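Long-range contacts in Mlr3007 protein (Mesorhizobium loti, PDB 3QQM), which probably catalyses the pyridoxal-phosphate-dependent transfer of the amino group between branched-chain amino acids (leucine, isoleucine, valine) and 2-oxoglutarate: residues Thr69-Arg74 and Ala87-Pro92; Thr21-Pro26 and Asn210-Leu215; Gly147-Gly152 and Ala193-Asp198. All coordinates share one frame; numbering follows the deposited sequence.

Interaction 1 of 3, residues Thr69-Arg74 and Ala87-Pro92; sequences TAMRTR and AQPYEP. With EDO (1,2-ethanediol), chain X.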
loop_
_atom_site.group_PDB
_atom_site.type_symbol
_atom_site.label_atom_id
_atom_site.label_comp_id
_atom_site.label_asym_id
_atom_site.label_seq_id
_atom_site.Cartn_x
_atom_site.Cartn_y
_atom_site.Cartn_z
ATOM N N THR A 69 -2.629 21.854 -7.230
ATOM C CA THR A 69 -3.672 20.912 -6.794
ATOM C C THR A 69 -3.045 19.615 -6.286
ATOM O O THR A 69 -1.825 19.402 -6.435
ATOM C CB THR A 69 -4.633 20.566 -7.937
ATOM O OG1 THR A 69 -3.882 20.043 -9.036
ATOM C CG2 THR A 69 -5.395 21.797 -8.407
ATOM N N ALA A 70 -3.884 18.755 -5.691
ATOM C CA ALA A 70 -3.445 17.460 -5.150
ATOM C C ALA A 70 -2.571 16.693 -6.154
ATOM O O ALA A 70 -2.877 16.646 -7.324
ATOM C CB ALA A 70 -4.650 16.616 -4.735
HETATM N N MSE A 71 -1.483 16.105 -5.675
HETATM C CA MSE A 71 -0.567 15.361 -6.538
HETATM C C MSE A 71 -0.257 13.978 -5.989
HETATM O O MSE A 71 -0.143 13.811 -4.777
HETATM C CB MSE A 71 0.776 16.106 -6.633
HETATM C CG MSE A 71 0.689 17.594 -7.007
HETATM SE SE MSE A 71 0.106 17.942 -8.851
HETATM C CE MSE A 71 1.647 17.266 -9.762
ATOM N N ARG A 72 -0.155 12.985 -6.874
ATOM C CA ARG A 72 0.282 11.654 -6.486
ATOM C C ARG A 72 1.775 11.806 -6.569
ATOM O O ARG A 72 2.305 12.287 -7.584
ATOM C CB ARG A 72 -0.177 10.583 -7.458
ATOM C CG ARG A 72 0.370 9.184 -7.157
ATOM C CD ARG A 72 -0.061 8.157 -8.177
ATOM N NE ARG A 72 0.616 6.866 -7.951
ATOM C CZ ARG A 72 1.829 6.546 -8.443
ATOM N NH1 ARG A 72 2.506 7.428 -9.187
ATOM N NH2 ARG A 72 2.386 5.353 -8.179
ATOM N N THR A 73 2.455 11.472 -5.485
ATOM C CA THR A 73 3.874 11.620 -5.404
ATOM C C THR A 73 4.555 10.309 -5.110
ATOM O O THR A 73 4.225 9.656 -4.142
ATOM C CB THR A 73 4.219 12.592 -4.284
ATOM O OG1 THR A 73 3.533 13.839 -4.511
ATOM C CG2 THR A 73 5.745 12.805 -4.203
ATOM N N ARG A 74 5.508 9.924 -5.956
ATOM C CA ARG A 74 6.245 8.694 -5.741
ATOM C C ARG A 74 7.689 9.029 -5.365
ATOM O O ARG A 74 8.417 9.637 -6.150
ATOM C CB ARG A 74 6.248 7.795 -6.983
ATOM C CG ARG A 74 6.891 6.424 -6.701
ATOM C CD ARG A 74 7.260 5.625 -7.936
ATOM N NE ARG A 74 8.254 6.339 -8.740
ATOM C CZ ARG A 74 8.011 6.911 -9.922
ATOM N NH1 ARG A 74 6.823 6.775 -10.526
ATOM N NH2 ARG A 74 8.979 7.557 -10.543
ATOM N N ALA A 87 5.959 13.713 -9.186
ATOM C CA ALA A 87 4.629 14.193 -8.860
ATOM C C ALA A 87 3.786 14.391 -10.123
ATOM O O ALA A 87 4.252 14.952 -11.119
ATOM C CB ALA A 87 4.711 15.499 -8.078
ATOM N N GLN A 88 2.548 13.921 -10.065
ATOM C CA GLN A 88 1.588 14.085 -11.144
ATOM C C GLN A 88 0.234 14.306 -10.499
ATOM O O GLN A 88 0.005 13.854 -9.404
ATOM C CB GLN A 88 1.557 12.867 -12.047
ATOM C CG GLN A 88 2.894 12.464 -12.563
ATOM C CD GLN A 88 2.791 11.491 -13.674
ATOM O OE1 GLN A 88 2.303 11.824 -14.759
ATOM N NE2 GLN A 88 3.289 10.267 -13.443
ATOM N N PRO A 89 -0.689 14.975 -11.195
ATOM C CA PRO A 89 -1.989 15.258 -10.587
ATOM C C PRO A 89 -2.715 14.034 -10.039
ATOM O O PRO A 89 -2.803 13.019 -10.704
ATOM C CB PRO A 89 -2.796 15.878 -11.749
ATOM C CG PRO A 89 -1.804 16.417 -12.652
ATOM C CD PRO A 89 -0.609 15.495 -12.564
ATOM N N TYR A 90 -3.211 14.143 -8.813
ATOM C CA TYR A 90 -3.977 13.070 -8.197
ATOM C C TYR A 90 -5.359 13.036 -8.838
ATOM O O TYR A 90 -5.980 14.075 -9.040
ATOM C CB TYR A 90 -4.079 13.284 -6.692
ATOM C CG TYR A 90 -5.064 12.370 -5.977
ATOM C CD1 TYR A 90 -4.938 10.983 -6.045
ATOM C CD2 TYR A 90 -6.081 12.893 -5.173
ATOM C CE1 TYR A 90 -5.835 10.138 -5.367
ATOM C CE2 TYR A 90 -6.970 12.050 -4.488
ATOM C CZ TYR A 90 -6.838 10.684 -4.593
ATOM O OH TYR A 90 -7.699 9.842 -3.926
ATOM N N GLU A 91 -5.820 11.842 -9.197
ATOM C CA GLU A 91 -7.142 11.697 -9.833
ATOM C C GLU A 91 -8.029 10.955 -8.872
ATOM O O GLU A 91 -8.068 9.751 -8.871
ATOM C CB GLU A 91 -6.999 10.952 -11.162
ATOM C CG GLU A 91 -6.036 11.656 -12.171
ATOM C CD GLU A 91 -5.845 10.848 -13.466
ATOM O OE1 GLU A 91 -6.055 9.598 -13.437
ATOM O OE2 GLU A 91 -5.488 11.456 -14.507
ATOM N N PRO A 92 -8.758 11.671 -8.041
ATOM C CA PRO A 92 -9.532 10.892 -7.083
ATOM C C PRO A 92 -10.610 10.027 -7.711
ATOM O O PRO A 92 -11.028 10.278 -8.847
ATOM C CB PRO A 92 -10.173 11.968 -6.206
ATOM C CG PRO A 92 -10.305 13.176 -7.116
ATOM C CD PRO A 92 -9.245 13.059 -8.174
HETATM C C1 EDO X . 0.306 21.105 -12.046
HETATM O O1 EDO X . 0.828 19.887 -11.510
HETATM C C2 EDO X . -0.079 22.044 -10.911
HETATM O O2 EDO X . -0.840 21.321 -9.935
HETATM O O HOH W 1 -5.900 16.957 -8.309
#

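Interaction 2 of 3, residues Thr21-Pro26 and Asn210-Leu215; sequences TMRWQP and NSLRGL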
loop_
_atom_site.group_PDB
_atom_site.type_symbol
_atom_site.label_atom_id
_atom_site.label_comp_id
_atom_site.label_asym_id
_atom_site.label_seq_id
_atom_site.Cartn_x
_atom_site.Cartn_y
_atom_site.Cartn_z
ATOM N N THR A 21 4.451 6.158 -1.742
ATOM C CA THR A 21 3.490 6.774 -2.621
ATOM C C THR A 21 2.531 7.540 -1.733
ATOM O O THR A 21 1.791 6.951 -0.932
ATOM C CB THR A 21 2.767 5.724 -3.471
ATOM O OG1 THR A 21 3.738 4.996 -4.220
ATOM C CG2 THR A 21 1.765 6.378 -4.424
HETATM N N MSE A 22 2.512 8.854 -1.930
HETATM C CA MSE A 22 1.738 9.746 -1.108
HETATM C C MSE A 22 0.859 10.725 -1.887
HETATM O O MSE A 22 1.083 10.981 -3.084
HETATM C CB MSE A 22 2.725 10.590 -0.285
HETATM C CG MSE A 22 3.806 9.776 0.441
HETATM SE SE MSE A 22 5.121 10.867 1.355
HETATM C CE MSE A 22 5.905 11.797 -0.158
ATOM N N ARG A 23 -0.104 11.311 -1.174
ATOM C CA ARG A 23 -0.963 12.320 -1.745
ATOM C C ARG A 23 -0.568 13.652 -1.165
ATOM O O ARG A 23 -0.648 13.857 0.052
ATOM C CB ARG A 23 -2.420 12.087 -1.393
ATOM C CG ARG A 23 -3.366 12.973 -2.199
ATOM C CD ARG A 23 -4.752 13.125 -1.570
ATOM N NE ARG A 23 -5.386 11.856 -1.239
ATOM C CZ ARG A 23 -6.563 11.737 -0.615
ATOM N NH1 ARG A 23 -7.269 12.826 -0.276
ATOM N NH2 ARG A 23 -7.035 10.524 -0.325
ATOM N N TRP A 24 -0.101 14.547 -2.013
ATOM C CA TRP A 24 0.234 15.903 -1.585
ATOM C C TRP A 24 -1.015 16.748 -1.739
ATOM O O TRP A 24 -1.716 16.629 -2.729
ATOM C CB TRP A 24 1.313 16.497 -2.455
ATOM C CG TRP A 24 1.754 17.873 -2.055
ATOM C CD1 TRP A 24 2.769 18.184 -1.204
ATOM C CD2 TRP A 24 1.243 19.113 -2.533
ATOM N NE1 TRP A 24 2.936 19.531 -1.142
ATOM C CE2 TRP A 24 2.007 20.133 -1.935
ATOM C CE3 TRP A 24 0.237 19.463 -3.424
ATOM C CZ2 TRP A 24 1.779 21.487 -2.178
ATOM C CZ3 TRP A 24 0.014 20.816 -3.672
ATOM C CH2 TRP A 24 0.789 21.805 -3.057
ATOM N N GLN A 25 -1.279 17.607 -0.768
ATOM C CA GLN A 25 -2.441 18.467 -0.817
ATOM C C GLN A 25 -2.011 19.895 -0.549
ATOM O O GLN A 25 -1.125 20.122 0.273
ATOM C CB GLN A 25 -3.499 18.020 0.204
ATOM C CG GLN A 25 -4.149 16.700 -0.160
ATOM C CD GLN A 25 -5.208 16.241 0.839
ATOM O OE1 GLN A 25 -4.970 16.192 2.046
ATOM N NE2 GLN A 25 -6.372 15.866 0.323
ATOM N N PRO A 26 -2.625 20.859 -1.260
ATOM C CA PRO A 26 -2.329 22.267 -1.070
ATOM C C PRO A 26 -2.436 22.683 0.393
ATOM O O PRO A 26 -3.412 22.341 1.064
ATOM C CB PRO A 26 -3.424 22.989 -1.892
ATOM C CG PRO A 26 -3.901 22.035 -2.876
ATOM C CD PRO A 26 -3.596 20.633 -2.338
ATOM N N ASN A 210 -5.328 2.608 0.800
ATOM C CA ASN A 210 -3.934 2.972 0.890
ATOM C C ASN A 210 -3.841 4.441 1.262
ATOM O O ASN A 210 -4.854 5.138 1.334
ATOM C CB ASN A 210 -3.143 2.637 -0.376
ATOM C CG ASN A 210 -3.683 3.305 -1.625
ATOM O OD1 ASN A 210 -4.204 4.414 -1.597
ATOM N ND2 ASN A 210 -3.493 2.647 -2.739
ATOM N N SER A 211 -2.629 4.896 1.553
ATOM C CA SER A 211 -2.438 6.278 1.972
ATOM C C SER A 211 -2.837 7.265 0.872
ATOM O O SER A 211 -3.369 8.317 1.147
ATOM C CB SER A 211 -0.988 6.534 2.382
ATOM O OG SER A 211 -0.886 7.811 2.979
ATOM N N LEU A 212 -2.554 6.905 -0.365
ATOM C CA LEU A 212 -2.859 7.753 -1.478
ATOM C C LEU A 212 -4.357 7.999 -1.640
ATOM O O LEU A 212 -4.778 9.137 -1.770
ATOM C CB LEU A 212 -2.309 7.159 -2.773
ATOM C CG LEU A 212 -2.670 7.930 -4.037
ATOM C CD1 LEU A 212 -2.157 9.398 -3.949
ATOM C CD2 LEU A 212 -2.175 7.196 -5.329
ATOM N N ARG A 213 -5.152 6.937 -1.589
ATOM C CA ARG A 213 -6.597 7.073 -1.856
ATOM C C ARG A 213 -7.546 7.028 -0.692
ATOM O O ARG A 213 -8.704 7.343 -0.875
ATOM C CB ARG A 213 -7.044 5.985 -2.846
ATOM C CG ARG A 213 -6.375 6.087 -4.169
ATOM C CD ARG A 213 -7.054 5.264 -5.248
ATOM N NE ARG A 213 -6.369 5.433 -6.542
ATOM C CZ ARG A 213 -6.621 6.420 -7.392
ATOM N NH1 ARG A 213 -7.541 7.334 -7.122
ATOM N NH2 ARG A 213 -5.930 6.513 -8.509
ATOM N N GLY A 214 -7.084 6.670 0.489
ATOM C CA GLY A 214 -7.995 6.522 1.620
ATOM C C GLY A 214 -8.765 5.209 1.426
ATOM O O GLY A 214 -8.330 4.351 0.633
ATOM N N LEU A 215 -9.879 5.020 2.160
ATOM C CA LEU A 215 -10.698 3.805 2.008
ATOM C C LEU A 215 -11.522 3.831 0.735
ATOM O O LEU A 215 -12.095 4.863 0.344
ATOM C CB LEU A 215 -11.633 3.598 3.196
ATOM C CG LEU A 215 -10.964 3.189 4.500
ATOM C CD1 LEU A 215 -11.943 3.267 5.638
ATOM C CD2 LEU A 215 -10.353 1.772 4.370
HETATM O O HOH W 2 -0.312 4.940 -1.153
HETATM O O HOH W 3 -0.757 10.272 1.464
#

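Interaction 3 of 3, residues Gly147-Gly152 and Ala193-Asp198; sequences GEICEG and AIYSYD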
loop_
_atom_site.group_PDB
_atom_site.type_symbol
_atom_site.label_atom_id
_atom_site.label_comp_id
_atom_site.label_asym_id
_atom_site.label_seq_id
_atom_site.Cartn_x
_atom_site.Cartn_y
_atom_site.Cartn_z
ATOM N N GLY A 147 -4.198 -19.916 3.672
ATOM C CA GLY A 147 -5.438 -19.405 3.075
ATOM C C GLY A 147 -6.038 -18.188 3.746
ATOM O O GLY A 147 -7.237 -17.936 3.625
ATOM N N GLU A 148 -5.201 -17.442 4.450
ATOM C CA GLU A 148 -5.608 -16.247 5.145
ATOM C C GLU A 148 -5.355 -15.073 4.223
ATOM O O GLU A 148 -4.285 -14.950 3.641
ATOM C CB GLU A 148 -4.800 -16.117 6.451
ATOM C CG GLU A 148 -5.035 -17.325 7.394
ATOM C CD GLU A 148 -3.988 -17.513 8.483
ATOM O OE1 GLU A 148 -2.903 -16.865 8.453
ATOM O OE2 GLU A 148 -4.260 -18.366 9.356
ATOM N N ILE A 149 -6.366 -14.238 4.055
ATOM C CA ILE A 149 -6.241 -13.074 3.234
ATOM C C ILE A 149 -5.230 -12.171 3.879
ATOM O O ILE A 149 -5.253 -11.976 5.112
ATOM C CB ILE A 149 -7.566 -12.297 3.123
ATOM C CG1 ILE A 149 -8.562 -13.087 2.288
ATOM C CG2 ILE A 149 -7.338 -10.912 2.485
ATOM C CD1 ILE A 149 -8.149 -13.240 0.799
ATOM N N CYS A 150 -4.346 -11.618 3.059
ATOM C CA CYS A 150 -3.337 -10.715 3.554
ATOM C C CYS A 150 -3.577 -9.240 3.145
ATOM O O CYS A 150 -3.704 -8.331 4.003
ATOM C CB CYS A 150 -1.972 -11.148 3.035
ATOM S SG CYS A 150 -1.374 -12.803 3.556
ATOM N N GLU A 151 -3.664 -9.012 1.840
ATOM C CA GLU A 151 -3.763 -7.660 1.299
ATOM C C GLU A 151 -4.029 -7.672 -0.193
ATOM O O GLU A 151 -4.140 -8.729 -0.818
ATOM C CB GLU A 151 -2.400 -6.964 1.526
ATOM C CG GLU A 151 -1.227 -7.711 0.819
ATOM C CD GLU A 151 0.197 -7.160 1.129
ATOM O OE1 GLU A 151 0.336 -6.017 1.641
ATOM O OE2 GLU A 151 1.189 -7.892 0.836
ATOM N N GLY A 152 -4.168 -6.481 -0.751
ATOM C CA GLY A 152 -4.324 -6.310 -2.178
ATOM C C GLY A 152 -2.935 -6.038 -2.752
ATOM O O GLY A 152 -1.963 -5.847 -1.992
ATOM N N ALA A 193 -6.910 -8.890 12.662
ATOM C CA ALA A 193 -7.720 -10.098 12.620
ATOM C C ALA A 193 -7.206 -11.041 11.542
ATOM O O ALA A 193 -6.320 -10.707 10.809
ATOM C CB ALA A 193 -9.214 -9.740 12.387
ATOM N N ILE A 194 -7.776 -12.235 11.499
ATOM C CA ILE A 194 -7.401 -13.262 10.544
ATOM C C ILE A 194 -8.670 -13.775 9.875
ATOM O O ILE A 194 -9.662 -14.074 10.538
ATOM C CB ILE A 194 -6.714 -14.425 11.242
ATOM C CG1 ILE A 194 -5.524 -13.929 12.062
ATOM C CG2 ILE A 194 -6.254 -15.456 10.233
ATOM C CD1 ILE A 194 -4.892 -15.036 12.957
ATOM N N TYR A 195 -8.648 -13.852 8.560
ATOM C CA TYR A 195 -9.800 -14.345 7.824
ATOM C C TYR A 195 -9.433 -14.769 6.399
ATOM O O TYR A 195 -8.432 -14.334 5.847
ATOM C CB TYR A 195 -10.951 -13.315 7.838
ATOM C CG TYR A 195 -10.583 -11.887 7.448
ATOM C CD1 TYR A 195 -10.338 -11.534 6.130
ATOM C CD2 TYR A 195 -10.583 -10.883 8.383
ATOM C CE1 TYR A 195 -10.039 -10.210 5.785
ATOM C CE2 TYR A 195 -10.324 -9.554 8.033
ATOM C CZ TYR A 195 -10.037 -9.232 6.752
ATOM O OH TYR A 195 -9.749 -7.916 6.448
ATOM N N SER A 196 -10.257 -15.641 5.841
ATOM C CA SER A 196 -10.083 -16.168 4.502
ATOM C C SER A 196 -10.962 -15.438 3.517
ATOM O O SER A 196 -11.772 -14.609 3.900
ATOM C CB SER A 196 -10.519 -17.625 4.473
ATOM O OG SER A 196 -11.895 -17.695 4.700
ATOM N N TYR A 197 -10.844 -15.794 2.240
ATOM C CA TYR A 197 -11.656 -15.175 1.212
ATOM C C TYR A 197 -13.097 -15.478 1.477
ATOM O O TYR A 197 -13.950 -14.599 1.399
ATOM C CB TYR A 197 -11.298 -15.692 -0.181
ATOM C CG TYR A 197 -11.848 -14.820 -1.275
ATOM C CD1 TYR A 197 -11.338 -13.545 -1.449
ATOM C CD2 TYR A 197 -12.823 -15.273 -2.170
ATOM C CE1 TYR A 197 -11.792 -12.702 -2.447
ATOM C CE2 TYR A 197 -13.298 -14.431 -3.213
ATOM C CZ TYR A 197 -12.762 -13.143 -3.333
ATOM O OH TYR A 197 -13.146 -12.224 -4.294
ATOM N N ASP A 198 -13.361 -16.718 1.835
ATOM C CA ASP A 198 -14.727 -17.156 2.082
ATOM C C ASP A 198 -15.384 -16.402 3.262
ATOM O O ASP A 198 -16.555 -16.064 3.193
ATOM C CB ASP A 198 -14.755 -18.658 2.316
ATOM C CG ASP A 198 -16.143 -19.199 2.303
ATOM O OD1 ASP A 198 -16.731 -19.348 1.204
ATOM O OD2 ASP A 198 -16.637 -19.488 3.401
HETATM O O HOH W 4 -8.736 -17.700 1.321
HETATM O O HOH W 5 -6.112 -12.743 7.579
#

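Interaction 1 of 3, residues Thr69-Arg74 and Ala87-Pro92
Because Met71, a selenomethionine, holds CG anti to its carbonyl carbon, beside the backbone N (chi1 -51°), and bends again at the next two torsions, its chain curls over the neighbouring strand, where CE lies 3.9 Å from Ala87 CB and 4.0 Å from Pro89 CD. Tyr90 has CG anti to its backbone N (chi1 169°), which swings the ring away from segment 69-74 while its CB stays 3.9 Å from Ala70 CB; that same methyl sits near the ring plane, by the CD2 edge. The two segments belong to the antiparallel beta hairpin of strands 71-78 and 83-89, the latter outermost in its sheet within this chain. Arg72 and Gln88 form the hydrogen-bonded pair, Arg72 N to Gln88 O at 2.7 Å and Gln88 N to Arg72 O at 3.0 Å. Tyr90 N donates to Ala70 O at 2.9 Å, almost straight (176°), though N stands above the carbonyl plane. Leu64 of helix 53-64 packs on Met71, Thr73 and Ala87. A 1,2-ethanediol, probably from the crystallisation liquor, accepts from Thr69 N through its O2 at 3.3 Å.

Interaction 2 of 3, residues Thr21-Pro26 and Asn210-Leu215
The guanidinium of Arg23 meets segment 210-215 by its edge: Leu212 O, the carbonyl carbon of Arg213 and Gly214 N all lie near its plane, while the ring of Tyr90, outside the two segments, lies nearly parallel over one face. The target is the tight turn linking antiparallel strands 205-210 and 214-220, shaped by an Asx motif in which Asn210 OD1 accepts from Arg213 N at 2.7 Å and completed by Gly214, whose positive phi suits glycine. Arg23 grips a single atom side-on. Its NE is 2.8 Å from Leu212 O, almost in line with the carbonyl bond (161°), whereas its NH2, 3.0 Å from the same oxygen, approaches from above the carbonyl plane. A bend at the third torsion (chi3 -52°) turns the head so that both nitrogens face this one acceptor, and the two hydrogen bonds to one oxygen probably limit the turning of the flat group. Nearer the backbone, the aliphatic part of Arg23 crosses Leu212 at about a right angle, with Arg23 CB 3.7 Å from Leu212 CD1. The other Leu212 branch, CD2, reaches Thr21 CG2 at 4.1 Å. The contact thus ties the four-stranded antiparallel sheet containing strand 17-25 to the six-stranded mixed sheet. Ser211 N donates to a phosphate oxygen of the cofactor-modified Lys118, which places the turn at the pyridoxal-phosphate site, and Ser211 OG is hydrogen-bonded to His36 NE2. One water completes the junction, accepting from Arg23 N at 2.9 Å and sharing a hydrogen bond with Ser211 OG, also at 2.9 Å.

Interaction 3 of 3, residues Gly147-Gly152 and Ala193-Asp198
Ile149 and the backbone of residues 195-197 make the dense half of this contact. Ile149 N donates to Tyr195 O at 2.7 Å, the one direct hydrogen bond between the segments, lying in the carbonyl plane; beside it a water bridges Ile149 O and Tyr195 N. With its CG1 beside the backbone N (chi1 -70°), the isoleucine runs its longer branch along the following peptide: CG1 comes to 3.5 Å from Tyr197 N, and CD1 ends at the edge of the Tyr197 ring, 3.9 Å from CD1 of that tyrosine. Ile149 CB also touches the Tyr195 ring, obliquely, at 4.2 Å from CD1. Both rings are tethered at their far ends, Tyr195 OH to Ala167 O and Tyr197 OH to Val221 O.

The outer side is formed by the exposed Ile194 and the partly exposed Glu148 and Gly147. Glu148 crosses Ile194 at a slant, its CD 3.5 Å from Ile194 CG2, while its OE1 forms a long, weak ion pair with Arg146. Cutting this side chain back to an alanine removes CG and the carboxylate, which would probably leave Ile194 CG2 only the more distant CB to rest on and Arg146 without its weak ionic partner. Gly147 O lies 3.4 Å from Ser196 CB and accepts from a second water at 2.8 Å, which in turn accepts a hydrogen bond from Tyr197 N at 3.0 Å.

Strand 149-152 is, within this chain, an outermost strand of the six-stranded mixed sheet, and the segment beside it leads into helix 197-200. Ser196 occupies the N-cap of that helix, its side chain capping a backbone N further on while Ser196 N donates to Asp199 OD2, a pairing consistent with a capping box.

Interactions 1 and 2 are neighbours, their centres about 8 Å apart, and share one antiparallel sheet: strand 71-78 lies beside strand 17-25, with probable hydrogen bonds Thr73 N to Met22 O (2.8 Å) and Met71 O to Trp24 N (2.9 Å) between them. Interaction 2 then carries this sheet across to the six-stranded one, whose outer strand 149-152 takes part in interaction 3. That contact lies apart, its centre about 24 Å from that of interaction 2 and about 30 Å from that of interaction 1, on the other side of the chain's centre. Among the three, interaction 2 is bonded directly to the cofactor, through Ser211 N and the phosphate carried by modified Lys118.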